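Gamma-glutamyltranspeptidase (Streptomyces lincolnensis, PDB 6J3A) probably acts as an LmbA-like transferase of the gamma-glutamyltranspeptidase family, one of the N-terminal nucleophile hydrolases. Local coordinates at residues Trp276-Val281 / Arg480-Pro485; Gly502-Asp507 / Asp541-Ser546; Asp528-Ile533 / Ser602-Pro607; Gln508-Phe513 / Gly587-Val592; Glu51-Gly56 / Glu146-Thr151. All coordinates share one frame; numbering follows the deposited sequence.

Contact 1: residues Trp276-Val281 / Arg480-Pro485; sequences WSQGPV and RTTLTP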
# COMPACT_ATOMS: atom_id res chain seq x y z
N TRP A 276 -11.69 23.57 22.37
CA TRP A 276 -10.70 22.95 23.27
C TRP A 276 -9.58 22.22 22.49
O TRP A 276 -8.51 21.93 23.04
CB TRP A 276 -11.36 21.99 24.29
CG TRP A 276 -12.20 20.93 23.67
CD1 TRP A 276 -13.54 20.98 23.46
CD2 TRP A 276 -11.76 19.66 23.16
NE1 TRP A 276 -13.97 19.83 22.85
CE2 TRP A 276 -12.90 19.00 22.65
CE3 TRP A 276 -10.51 19.01 23.08
CZ2 TRP A 276 -12.84 17.72 22.07
CZ3 TRP A 276 -10.45 17.73 22.50
CH2 TRP A 276 -11.61 17.11 22.01
N SER A 277 -9.84 21.88 21.22
CA SER A 277 -8.80 21.53 20.27
C SER A 277 -8.50 22.73 19.37
O SER A 277 -9.21 23.72 19.42
CB SER A 277 -9.25 20.34 19.42
OG SER A 277 -10.17 20.75 18.42
N GLN A 278 -7.47 22.63 18.53
CA GLN A 278 -7.29 23.60 17.43
C GLN A 278 -8.25 23.35 16.26
O GLN A 278 -8.22 24.10 15.27
CB GLN A 278 -5.85 23.59 16.91
CG GLN A 278 -5.41 22.32 16.16
CD GLN A 278 -4.09 22.46 15.41
OE1 GLN A 278 -3.34 21.49 15.29
NE2 GLN A 278 -3.81 23.65 14.88
N GLY A 279 -9.08 22.31 16.35
CA GLY A 279 -9.95 21.86 15.25
C GLY A 279 -10.61 22.97 14.45
O GLY A 279 -10.48 23.02 13.22
N PRO A 280 -11.31 23.87 15.15
CA PRO A 280 -11.98 24.99 14.51
C PRO A 280 -11.13 25.94 13.65
O PRO A 280 -11.70 26.67 12.85
CB PRO A 280 -12.58 25.73 15.69
CG PRO A 280 -12.92 24.64 16.64
CD PRO A 280 -11.71 23.75 16.56
N VAL A 281 -9.80 25.92 13.80
CA VAL A 281 -8.94 26.79 13.01
C VAL A 281 -8.96 26.45 11.51
O VAL A 281 -8.72 27.33 10.67
CB VAL A 281 -7.49 26.83 13.57
CG1 VAL A 281 -6.63 25.70 13.03
CG2 VAL A 281 -6.84 28.17 13.26
N ARG A 480 -5.32 23.28 25.46
CA ARG A 480 -5.63 23.55 24.07
C ARG A 480 -4.80 22.63 23.19
O ARG A 480 -3.61 22.87 22.97
CB ARG A 480 -5.37 25.01 23.76
CG ARG A 480 -6.06 25.51 22.52
CD ARG A 480 -5.04 25.81 21.45
NE ARG A 480 -4.33 27.05 21.73
CZ ARG A 480 -3.06 27.31 21.40
NH1 ARG A 480 -2.55 28.50 21.70
NH2 ARG A 480 -2.29 26.40 20.79
N THR A 481 -5.43 21.57 22.68
CA THR A 481 -4.72 20.42 22.10
C THR A 481 -4.59 20.53 20.58
O THR A 481 -5.52 21.00 19.91
CB THR A 481 -5.38 19.09 22.54
OG1 THR A 481 -4.53 17.99 22.20
CG2 THR A 481 -6.76 18.88 21.93
N THR A 482 -3.43 20.13 20.04
CA THR A 482 -3.19 20.18 18.58
C THR A 482 -3.91 19.08 17.79
O THR A 482 -4.06 19.18 16.57
CB THR A 482 -1.69 20.12 18.24
OG1 THR A 482 -1.06 19.07 18.99
CG2 THR A 482 -1.03 21.45 18.54
N LEU A 483 -4.38 18.05 18.49
CA LEU A 483 -4.98 16.86 17.90
C LEU A 483 -6.32 17.20 17.28
O LEU A 483 -7.23 17.65 17.98
CB LEU A 483 -5.15 15.78 18.96
CG LEU A 483 -3.92 15.53 19.86
CD1 LEU A 483 -4.16 14.30 20.73
CD2 LEU A 483 -2.61 15.43 19.08
N THR A 484 -6.45 16.94 15.98
CA THR A 484 -7.56 17.46 15.22
C THR A 484 -7.92 16.61 14.00
O THR A 484 -7.55 16.94 12.86
CB THR A 484 -7.32 18.93 14.84
OG1 THR A 484 -8.41 19.38 14.02
CG2 THR A 484 -5.98 19.14 14.12
N PRO A 485 -8.68 15.52 14.22
CA PRO A 485 -9.18 14.75 13.08
C PRO A 485 -10.30 15.49 12.34
O PRO A 485 -10.84 16.48 12.84
CB PRO A 485 -9.70 13.46 13.72
CG PRO A 485 -10.01 13.81 15.13
CD PRO A 485 -9.18 15.01 15.51
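Thr481 O is held by two neighbours: it accepts a 2.9 Å hydrogen bond from Gln278 N, and Ser277 CA lies 3.3 Å from the same oxygen in a C-H...O contact. Together with the 3.1 Å bond from Thr481 N to Trp276 O, this makes a single parallel beta bridge centred on Ser277 and Thr481, just before the chain turns into helix 280-288. The turn itself is an ST turn: Ser277 OG accepts from Gly279 N at 2.8 Å, and the same hydroxyl is also bonded to Gly274 O.

Around the bridge the side chains lock in from several directions. Thr481 turns CG2 between its backbone N and carbonyl carbon, which lays this methyl alongside the indole of Trp276, with CG2 3.9 Å from CZ3. Its OG1 faces the other way and bonds to Gln78, while Trp276 NE1 is taken by Glu258. The extended Gln278 crosses Thr484 at about a right angle, its CG 3.8 Å from Thr484 CG2. Lys272 and Asp507 both hold Thr484 OG1, so this hydroxyl ties the loop to strand 268-272 and to helix 506-519. There is little room beside it. Gly279 CA sits 3.2 Å from Thr484 OG1, and a beta carbon on that glycine would run into Ser277 OG.

Contact 2: residues Gly502-Asp507 / Asp541-Ser546; sequences GGDQQD and DSFPGS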
# COMPACT_ATOMS: atom_id res chain seq x y z
N GLY A 502 1.26 16.10 13.16
CA GLY A 502 2.13 17.22 12.83
C GLY A 502 1.96 18.49 13.63
O GLY A 502 2.28 19.57 13.12
N GLY A 503 1.47 18.38 14.87
CA GLY A 503 1.35 19.52 15.78
C GLY A 503 0.60 20.72 15.22
O GLY A 503 -0.59 20.65 14.93
N ASP A 504 1.32 21.83 15.07
CA ASP A 504 0.74 23.07 14.54
C ASP A 504 0.55 23.06 13.03
O ASP A 504 -0.09 23.96 12.48
CB ASP A 504 1.59 24.28 14.96
CG ASP A 504 1.56 24.51 16.45
OD1 ASP A 504 0.46 24.46 17.05
OD2 ASP A 504 2.64 24.72 17.03
N GLN A 505 1.11 22.06 12.37
CA GLN A 505 0.88 21.86 10.94
C GLN A 505 -0.39 21.05 10.62
O GLN A 505 -0.85 21.09 9.48
CB GLN A 505 2.10 21.21 10.28
CG GLN A 505 3.38 22.04 10.36
CD GLN A 505 4.18 21.82 11.64
OE1 GLN A 505 4.89 20.82 11.78
NE2 GLN A 505 4.08 22.75 12.58
N GLN A 506 -0.96 20.34 11.61
CA GLN A 506 -2.09 19.41 11.39
C GLN A 506 -3.24 20.00 10.57
O GLN A 506 -3.61 19.44 9.54
CB GLN A 506 -2.66 18.91 12.72
CG GLN A 506 -1.84 17.85 13.42
CD GLN A 506 -2.66 16.96 14.34
OE1 GLN A 506 -2.17 16.51 15.38
NE2 GLN A 506 -3.89 16.67 13.94
N ASP A 507 -3.81 21.11 11.05
CA ASP A 507 -4.90 21.78 10.34
C ASP A 507 -4.44 22.83 9.33
O ASP A 507 -5.26 23.63 8.86
CB ASP A 507 -5.90 22.41 11.32
CG ASP A 507 -6.98 21.44 11.78
OD1 ASP A 507 -7.30 20.47 11.06
OD2 ASP A 507 -7.53 21.69 12.87
N ASP A 541 4.94 29.11 10.12
CA ASP A 541 5.23 29.11 11.57
C ASP A 541 5.12 30.51 12.17
O ASP A 541 5.77 30.81 13.18
CB ASP A 541 6.63 28.54 11.85
CG ASP A 541 6.72 27.04 11.65
OD1 ASP A 541 5.88 26.28 12.19
OD2 ASP A 541 7.68 26.63 10.97
N SER A 542 4.29 31.36 11.58
CA SER A 542 4.15 32.75 12.03
C SER A 542 3.03 32.90 13.07
O SER A 542 2.03 33.57 12.85
CB SER A 542 3.94 33.68 10.83
OG SER A 542 4.06 35.03 11.23
N PHE A 543 3.25 32.27 14.21
CA PHE A 543 2.34 32.26 15.36
C PHE A 543 3.06 31.52 16.49
O PHE A 543 3.98 30.74 16.21
CB PHE A 543 1.04 31.54 15.01
CG PHE A 543 1.26 30.17 14.44
CD1 PHE A 543 1.54 29.09 15.27
CD2 PHE A 543 1.21 29.96 13.06
CE1 PHE A 543 1.79 27.83 14.75
CE2 PHE A 543 1.44 28.70 12.54
CZ PHE A 543 1.73 27.64 13.38
N PRO A 544 2.67 31.72 17.76
CA PRO A 544 3.33 30.97 18.85
C PRO A 544 3.01 29.48 18.82
O PRO A 544 1.83 29.09 18.84
CB PRO A 544 2.76 31.61 20.12
CG PRO A 544 1.51 32.28 19.69
CD PRO A 544 1.73 32.73 18.28
N GLY A 545 4.06 28.66 18.78
CA GLY A 545 3.91 27.21 18.72
C GLY A 545 3.27 26.65 19.98
O GLY A 545 3.40 27.23 21.06
N SER A 546 2.59 25.52 19.82
CA SER A 546 1.96 24.81 20.94
C SER A 546 2.94 24.11 21.91
O SER A 546 2.58 23.84 23.06
CB SER A 546 0.93 23.80 20.41
OG SER A 546 -0.24 24.47 19.96
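Asp541 comes near Gln505 without bonding to it: OD1 stays 4.0 Å from Gln505 NE2, with the carboxylate and amide planes close to perpendicular, and the acid's other oxygen goes to Arg553 in a salt bridge. This begins a loop, bent by an inverse gamma turn at Ser542, that wraps the turn leading into helix 506-519. That turn carries the sequence Gly502-Gly503-Asp504; in bacterial relatives the equivalent glycine pair supplies the oxyanion hole, so the contact probably lies beside the active site.

Next comes Phe543. Its CG occupies the position between backbone N and carbonyl carbon (chi1 52°), which swings the ring toward Asp504 and brings CE1 to 3.6 Å from Asp504 CB. The acid meets the rim of the ring, not a face, with the carboxylate turned 84° from the ring plane. Met313 of helix 299-319 also packs on this phenylalanine.

At Gly545 the backbone runs close by the acid, CA 3.3 Å from Asp504 OD2. Ser546 then faces both carboxylate oxygens. Its OG is 3.0 Å from Asp504 OD1, a bond left unsettled by a competing acceptor, while Arg316 forms a salt bridge to that same OD1. Ser546 N is the firm donor, reaching the syn lone pair of Asp504 OD2 at 2.9 Å with an N-H...O angle of 166°.

Contact 3: residues Asp528-Ile533 / Ser602-Pro607; sequences DLQGAI and SAAANP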
# COMPACT_ATOMS: atom_id res chain seq x y z
N ASP A 528 -9.90 12.30 -5.85
CA ASP A 528 -8.46 12.14 -6.06
C ASP A 528 -7.71 12.25 -4.71
O ASP A 528 -6.92 13.18 -4.48
CB ASP A 528 -7.98 13.18 -7.07
CG ASP A 528 -6.52 13.01 -7.47
OD1 ASP A 528 -5.97 11.90 -7.28
OD2 ASP A 528 -5.92 13.99 -7.98
N LEU A 529 -7.97 11.28 -3.83
CA LEU A 529 -7.41 11.27 -2.49
C LEU A 529 -5.88 11.25 -2.52
O LEU A 529 -5.25 12.15 -1.97
CB LEU A 529 -7.91 10.05 -1.69
CG LEU A 529 -9.42 9.88 -1.45
CD1 LEU A 529 -9.69 8.65 -0.58
CD2 LEU A 529 -10.04 11.12 -0.80
N GLN A 530 -5.31 10.25 -3.19
CA GLN A 530 -3.85 10.09 -3.20
C GLN A 530 -3.12 11.21 -3.97
O GLN A 530 -2.03 11.61 -3.57
CB GLN A 530 -3.43 8.72 -3.73
CG GLN A 530 -1.95 8.40 -3.58
CD GLN A 530 -1.50 8.21 -2.15
OE1 GLN A 530 -2.08 7.42 -1.40
NE2 GLN A 530 -0.44 8.92 -1.75
N GLY A 531 -3.71 11.70 -5.05
CA GLY A 531 -3.14 12.82 -5.79
C GLY A 531 -3.10 14.07 -4.93
O GLY A 531 -2.17 14.89 -5.05
N ALA A 532 -4.11 14.22 -4.07
CA ALA A 532 -4.16 15.33 -3.11
C ALA A 532 -3.08 15.17 -2.04
O ALA A 532 -2.40 16.13 -1.70
CB ALA A 532 -5.54 15.43 -2.48
N ILE A 533 -2.91 13.95 -1.53
CA ILE A 533 -1.86 13.65 -0.56
C ILE A 533 -0.45 13.83 -1.13
O ILE A 533 0.39 14.47 -0.50
CB ILE A 533 -2.00 12.22 -0.02
CG1 ILE A 533 -3.26 12.13 0.86
CG2 ILE A 533 -0.75 11.83 0.77
CD1 ILE A 533 -3.56 10.77 1.44
N SER A 602 -13.16 4.07 -0.66
CA SER A 602 -11.81 4.34 -1.14
C SER A 602 -10.85 4.71 0.00
O SER A 602 -11.27 4.86 1.15
CB SER A 602 -11.81 5.37 -2.28
OG SER A 602 -12.50 6.54 -1.92
N ALA A 603 -9.56 4.78 -0.31
CA ALA A 603 -8.52 5.10 0.67
C ALA A 603 -7.24 5.52 0.01
O ALA A 603 -6.90 5.04 -1.07
CB ALA A 603 -8.24 3.91 1.56
N ALA A 604 -6.54 6.44 0.66
CA ALA A 604 -5.21 6.86 0.26
C ALA A 604 -4.36 7.03 1.52
O ALA A 604 -4.88 7.00 2.65
CB ALA A 604 -5.26 8.13 -0.55
N ALA A 605 -3.05 7.19 1.33
CA ALA A 605 -2.13 7.41 2.44
C ALA A 605 -0.83 8.05 1.99
O ALA A 605 -0.38 7.87 0.86
CB ALA A 605 -1.84 6.10 3.17
N ASN A 606 -0.25 8.79 2.92
CA ASN A 606 0.99 9.54 2.71
C ASN A 606 2.20 8.62 2.48
O ASN A 606 2.39 7.67 3.23
CB ASN A 606 1.25 10.43 3.91
CG ASN A 606 2.67 10.96 3.95
OD1 ASN A 606 3.07 11.77 3.11
ND2 ASN A 606 3.45 10.47 4.90
N PRO A 607 3.01 8.93 1.44
CA PRO A 607 4.21 8.14 1.18
C PRO A 607 5.48 8.64 1.90
O PRO A 607 6.47 7.91 1.94
CB PRO A 607 4.37 8.29 -0.33
CG PRO A 607 3.93 9.69 -0.58
CD PRO A 607 2.84 9.98 0.42
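Gln530 and Ala605 meet amide to backbone: Ala605 N donates to Gln530 OE1 at 2.9 Å, nearly straight at 170°, and Gln530 NE2 gives a hydrogen to Ala605 O at 2.8 Å. Helix 529-534 here lies over strand 601-605 of the sandwich of sheets and helices characteristic of N-terminal nucleophile hydrolases; the axes of residues 529-533 and 602-605 approach to 7.3 Å and run almost parallel. Gln530 reaches the strand because CG stands trans to the backbone N (chi1 -172°) and the chain then bends at chi2. Ala605 O lies in the plane of the glutamine amide, although the donor sits above the carbonyl's own plane. A leucine in place of Gln530 would probably leave Ala605 N and Ala605 O without this amide partner.

Beside the amide oxygen, Ala604 points its methyl toward the helix, with CB 3.5 Å from Leu529 CB and 3.7 Å from Ile533 CD1. Ile533 sends its other branch further along, CG2 3.5 Å from Asn606 CA.

The next layer fixes these groups. Asp534 takes a second hydrogen bond from Gln530 NE2, and Arg608 bonds Asn606 OD1 and Ile533 O. Pro607 is packed by Thr4 of the second subunit. At the start of the helix Asp528 is the N-cap, salt-bridged to Arg520 through OD2, while its OD1 accepts a weak 3.2 Å bond from Gly531 N.

Contact 4: residues Gln508-Phe513 / Gly587-Val592; sequences QWQLHF and GRLCAV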
# COMPACT_ATOMS: atom_id res chain seq x y z
N GLN A 508 -3.15 22.87 9.00
CA GLN A 508 -2.69 23.56 7.80
C GLN A 508 -2.68 22.53 6.67
O GLN A 508 -3.28 22.71 5.59
CB GLN A 508 -1.29 24.15 8.00
CG GLN A 508 -1.13 25.02 9.24
CD GLN A 508 0.19 25.77 9.25
OE1 GLN A 508 0.52 26.48 8.29
NE2 GLN A 508 0.97 25.60 10.32
N TRP A 509 -2.00 21.43 6.93
CA TRP A 509 -1.85 20.37 5.96
C TRP A 509 -3.20 19.81 5.55
O TRP A 509 -3.44 19.59 4.36
CB TRP A 509 -0.96 19.26 6.53
CG TRP A 509 0.51 19.61 6.61
CD1 TRP A 509 1.20 20.54 5.87
CD2 TRP A 509 1.47 18.98 7.45
NE1 TRP A 509 2.53 20.55 6.23
CE2 TRP A 509 2.73 19.59 7.19
CE3 TRP A 509 1.40 17.96 8.42
CZ2 TRP A 509 3.89 19.21 7.86
CZ3 TRP A 509 2.55 17.57 9.07
CH2 TRP A 509 3.78 18.21 8.80
N GLN A 510 -4.08 19.61 6.53
CA GLN A 510 -5.43 19.13 6.26
C GLN A 510 -6.24 20.11 5.43
O GLN A 510 -6.98 19.69 4.54
CB GLN A 510 -6.18 18.82 7.56
CG GLN A 510 -5.86 17.46 8.12
CD GLN A 510 -6.45 17.26 9.50
OE1 GLN A 510 -5.93 17.78 10.50
NE2 GLN A 510 -7.53 16.48 9.57
N LEU A 511 -6.13 21.41 5.73
CA LEU A 511 -6.80 22.42 4.91
C LEU A 511 -6.35 22.32 3.46
O LEU A 511 -7.17 22.34 2.55
CB LEU A 511 -6.57 23.85 5.41
CG LEU A 511 -7.33 24.84 4.50
CD1 LEU A 511 -8.71 25.13 5.06
CD2 LEU A 511 -6.56 26.11 4.23
N HIS A 512 -5.04 22.22 3.24
CA HIS A 512 -4.52 22.14 1.87
C HIS A 512 -5.06 20.87 1.20
O HIS A 512 -5.59 20.92 0.08
CB HIS A 512 -2.98 22.20 1.84
CG HIS A 512 -2.40 23.27 2.71
ND1 HIS A 512 -3.08 24.43 3.00
CD2 HIS A 512 -1.22 23.34 3.38
CE1 HIS A 512 -2.34 25.17 3.80
NE2 HIS A 512 -1.21 24.54 4.04
N PHE A 513 -4.97 19.76 1.92
CA PHE A 513 -5.49 18.47 1.44
C PHE A 513 -6.97 18.53 1.06
O PHE A 513 -7.33 18.20 -0.07
CB PHE A 513 -5.29 17.43 2.52
CG PHE A 513 -6.03 16.15 2.29
CD1 PHE A 513 -5.60 15.27 1.32
CD2 PHE A 513 -7.14 15.83 3.05
CE1 PHE A 513 -6.27 14.08 1.11
CE2 PHE A 513 -7.81 14.64 2.85
CZ PHE A 513 -7.38 13.76 1.88
N GLY A 587 3.49 16.75 5.58
CA GLY A 587 2.21 16.07 5.72
C GLY A 587 2.36 14.58 5.93
O GLY A 587 3.18 13.95 5.26
N ARG A 588 1.62 14.02 6.89
CA ARG A 588 1.48 12.57 7.02
C ARG A 588 0.01 12.22 6.91
O ARG A 588 -0.56 11.54 7.77
CB ARG A 588 2.07 11.98 8.32
CG ARG A 588 3.25 12.67 8.99
CD ARG A 588 4.61 12.25 8.45
NE ARG A 588 5.09 13.30 7.57
CZ ARG A 588 6.35 13.66 7.40
NH1 ARG A 588 6.61 14.65 6.55
NH2 ARG A 588 7.36 13.07 8.04
N LEU A 589 -0.61 12.65 5.82
CA LEU A 589 -2.05 12.51 5.62
C LEU A 589 -2.55 11.06 5.57
O LEU A 589 -1.83 10.15 5.15
CB LEU A 589 -2.47 13.29 4.39
CG LEU A 589 -2.44 14.80 4.71
CD1 LEU A 589 -2.09 15.67 3.52
CD2 LEU A 589 -3.77 15.22 5.32
N CYS A 590 -3.77 10.88 6.06
CA CYS A 590 -4.52 9.64 5.94
C CYS A 590 -5.93 10.00 5.53
O CYS A 590 -6.45 11.00 5.98
CB CYS A 590 -4.58 8.90 7.26
SG CYS A 590 -2.98 8.69 8.02
N ALA A 591 -6.55 9.18 4.69
CA ALA A 591 -7.93 9.41 4.26
C ALA A 591 -8.63 8.11 3.88
O ALA A 591 -8.02 7.22 3.30
CB ALA A 591 -7.97 10.39 3.08
N VAL A 592 -9.89 8.00 4.26
CA VAL A 592 -10.79 7.03 3.67
C VAL A 592 -12.02 7.79 3.20
O VAL A 592 -12.34 8.85 3.74
CB VAL A 592 -11.18 5.90 4.64
CG1 VAL A 592 -9.95 5.15 5.09
CG2 VAL A 592 -11.95 6.43 5.83
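Phe513, standing on helix 506-519, runs its side chain past Leu589, just before strand 590-594, to Ala591 within it. CB starts the contact, lying 3.8 Å from Leu589 CD1 and almost as near CD2, and CG keeps to CD2 at 3.9 Å. Along the ring CD1 and CD2 still brush the two leucine methyls, one each, and at the far end CZ reaches Ala591 CB at 3.6 Å. The ring is directed there by its first torsion: CG lies opposite the backbone N (chi1 168°), which lets the phenyl slide past Leu589, the two side chains pointing opposite ways. Phe498 of strand 493-499 meets the ring from another quarter, its plane inclined at about 50°. This is helix-on-sheet packing of the N-terminal nucleophile hydrolase fold.

One turn earlier, Trp509 deals with backbone instead of side chains. Gly587 lies flat against one face of the indole: its N is 3.2 Å above the plane, over the centre, and its CA is 3.5 Å from the centroid of the six-membered ring in a CH-pi contact. At its backbone angles (phi 101°) Gly587 could hardly carry a side chain, since a beta carbon would jam against the preceding carbonyl. Glu586 anchors the indole by accepting a hydrogen bond from NE1.

No hydrogen bond crosses between the two segments. Their hold therefore rests on shape, with methyls against a phenyl and a bare glycine on an indole, and the polar edge of the tryptophan is turned to an acid just outside.

Contact 5: residues Glu51-Gly56 / Glu146-Thr151; sequences EPHLNG and ENVGVT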
# COMPACT_ATOMS: atom_id res chain seq x y z
N GLU A 51 4.49 2.93 17.09
CA GLU A 51 4.92 4.33 17.10
C GLU A 51 5.01 4.90 18.53
O GLU A 51 4.41 5.93 18.83
CB GLU A 51 3.97 5.18 16.25
CG GLU A 51 3.82 4.70 14.82
CD GLU A 51 3.23 5.75 13.89
OE1 GLU A 51 3.82 6.85 13.78
OE2 GLU A 51 2.18 5.49 13.27
N PRO A 52 5.78 4.24 19.41
CA PRO A 52 5.89 4.66 20.81
C PRO A 52 6.70 5.94 21.02
O PRO A 52 6.65 6.54 22.08
CB PRO A 52 6.60 3.49 21.46
CG PRO A 52 7.50 2.99 20.39
CD PRO A 52 6.67 3.10 19.13
N HIS A 53 7.51 6.29 20.03
CA HIS A 53 8.09 7.63 19.86
C HIS A 53 7.10 8.75 19.48
O HIS A 53 7.49 9.92 19.44
CB HIS A 53 9.19 7.58 18.79
CG HIS A 53 8.70 7.18 17.43
ND1 HIS A 53 9.02 7.89 16.29
CD2 HIS A 53 7.90 6.17 17.03
CE1 HIS A 53 8.45 7.31 15.25
NE2 HIS A 53 7.76 6.26 15.67
N LEU A 54 5.86 8.38 19.14
CA LEU A 54 4.83 9.32 18.70
C LEU A 54 3.48 9.23 19.42
O LEU A 54 2.67 10.14 19.31
CB LEU A 54 4.64 9.20 17.19
CG LEU A 54 5.84 9.66 16.35
CD1 LEU A 54 5.64 9.30 14.89
CD2 LEU A 54 6.11 11.16 16.45
N ASN A 55 3.24 8.15 20.16
CA ASN A 55 2.07 8.05 21.03
C ASN A 55 2.26 6.95 22.07
O ASN A 55 3.31 6.34 22.16
CB ASN A 55 0.81 7.81 20.20
CG ASN A 55 0.69 6.39 19.71
OD1 ASN A 55 1.68 5.72 19.45
ND2 ASN A 55 -0.55 5.92 19.56
N GLY A 56 1.24 6.73 22.88
CA GLY A 56 1.27 5.67 23.87
C GLY A 56 -0.05 5.64 24.61
O GLY A 56 -0.86 6.54 24.44
N GLU A 146 13.17 3.49 11.50
CA GLU A 146 14.43 4.06 11.99
C GLU A 146 14.24 5.17 13.03
O GLU A 146 15.04 5.29 13.96
CB GLU A 146 15.42 4.48 10.87
CG GLU A 146 14.90 5.27 9.68
CD GLU A 146 14.31 4.37 8.60
OE1 GLU A 146 14.98 4.07 7.59
OE2 GLU A 146 13.15 3.94 8.79
N ASN A 147 13.18 5.96 12.89
CA ASN A 147 12.85 6.99 13.88
C ASN A 147 12.63 6.54 15.33
O ASN A 147 12.77 7.35 16.23
CB ASN A 147 11.62 7.79 13.42
CG ASN A 147 11.96 8.80 12.34
OD1 ASN A 147 13.13 9.15 12.12
ND2 ASN A 147 10.93 9.29 11.66
N VAL A 148 12.29 5.27 15.56
CA VAL A 148 12.16 4.79 16.94
C VAL A 148 13.51 4.88 17.65
O VAL A 148 13.66 5.57 18.66
CB VAL A 148 11.63 3.34 16.99
CG1 VAL A 148 11.61 2.82 18.42
CG2 VAL A 148 10.23 3.26 16.40
N GLY A 149 14.50 4.19 17.10
CA GLY A 149 15.82 4.13 17.68
C GLY A 149 16.52 5.47 17.65
O GLY A 149 17.19 5.84 18.62
N VAL A 150 16.38 6.19 16.55
CA VAL A 150 16.97 7.52 16.43
C VAL A 150 16.42 8.44 17.53
O VAL A 150 17.16 9.26 18.06
CB VAL A 150 16.77 8.14 15.03
CG1 VAL A 150 17.16 9.63 14.99
CG2 VAL A 150 17.60 7.39 14.00
N THR A 151 15.13 8.27 17.86
CA THR A 151 14.49 9.02 18.95
C THR A 151 15.09 8.65 20.30
O THR A 151 15.49 9.52 21.05
CB THR A 151 12.96 8.81 19.03
OG1 THR A 151 12.33 9.27 17.83
CG2 THR A 151 12.35 9.58 20.19
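The loop that follows helix 36-50 is pinned to the first turns of helix 146-154 mainly by the imidazole of His53, in a loop-on-helix contact. Glu51 leaves the helix, and its carbonyl oxygen still accepts from both Leu54 N and Asn55 N, which curls the loop, and His53 points toward helix 146-154. With CG set between backbone N and carbonyl carbon (chi1 62°), the ring stands up against the other helix.

Its two faces have different covers. Leu54 CG sits 3.6 Å above the centre of one face, from within the loop; on the opposite face lies the backbone of Val148, whose N is 4.2 Å above the plane and toward the rim. Val148 CG2 comes in off-centre in a CH-pi contact, 3.8 Å from His53 CD2. At the other end of the ring CE1 rests 3.7 Å from Asn147 CB.

Thr151 closes the side at His53 CB, which is 3.7 Å from its OG1. That hydroxyl also meets Asn147 O in an unusually short, somewhat doubtful bond. A glycine in place of Thr151 would probably leave a gap beside His53 CB. Just ahead, Glu146 forms a salt bridge to Arg524 of the second subunit. The imidazole's own polarity is less well served: His53 NE2 is buried with no polar partner in the model, its near neighbour here being Val148 CG2 at 4.0 Å.

Overall arrangement
From the N terminus, contact 5 closes first, fastening the loop after helix 36-50 to helix 146-154, and it touches none of the others. Contact 1 follows in series, closing the long excursion from 276-281 to 480-485. Then three contacts interlock: 502-507, 508-513 and 528-533 open in turn before 541-546, 587-592 and 602-607 answer, so contacts 2, 3 and 4 cross one another and none nests. Contacts 2 and 4 share helix 506-519; contacts 3 and 4 end on neighbouring strands, joined by backbone bonds such as Asn606 N to Leu589 O. Contact 1 touches contacts 2 and 4, which tie its loop to helix 506-519.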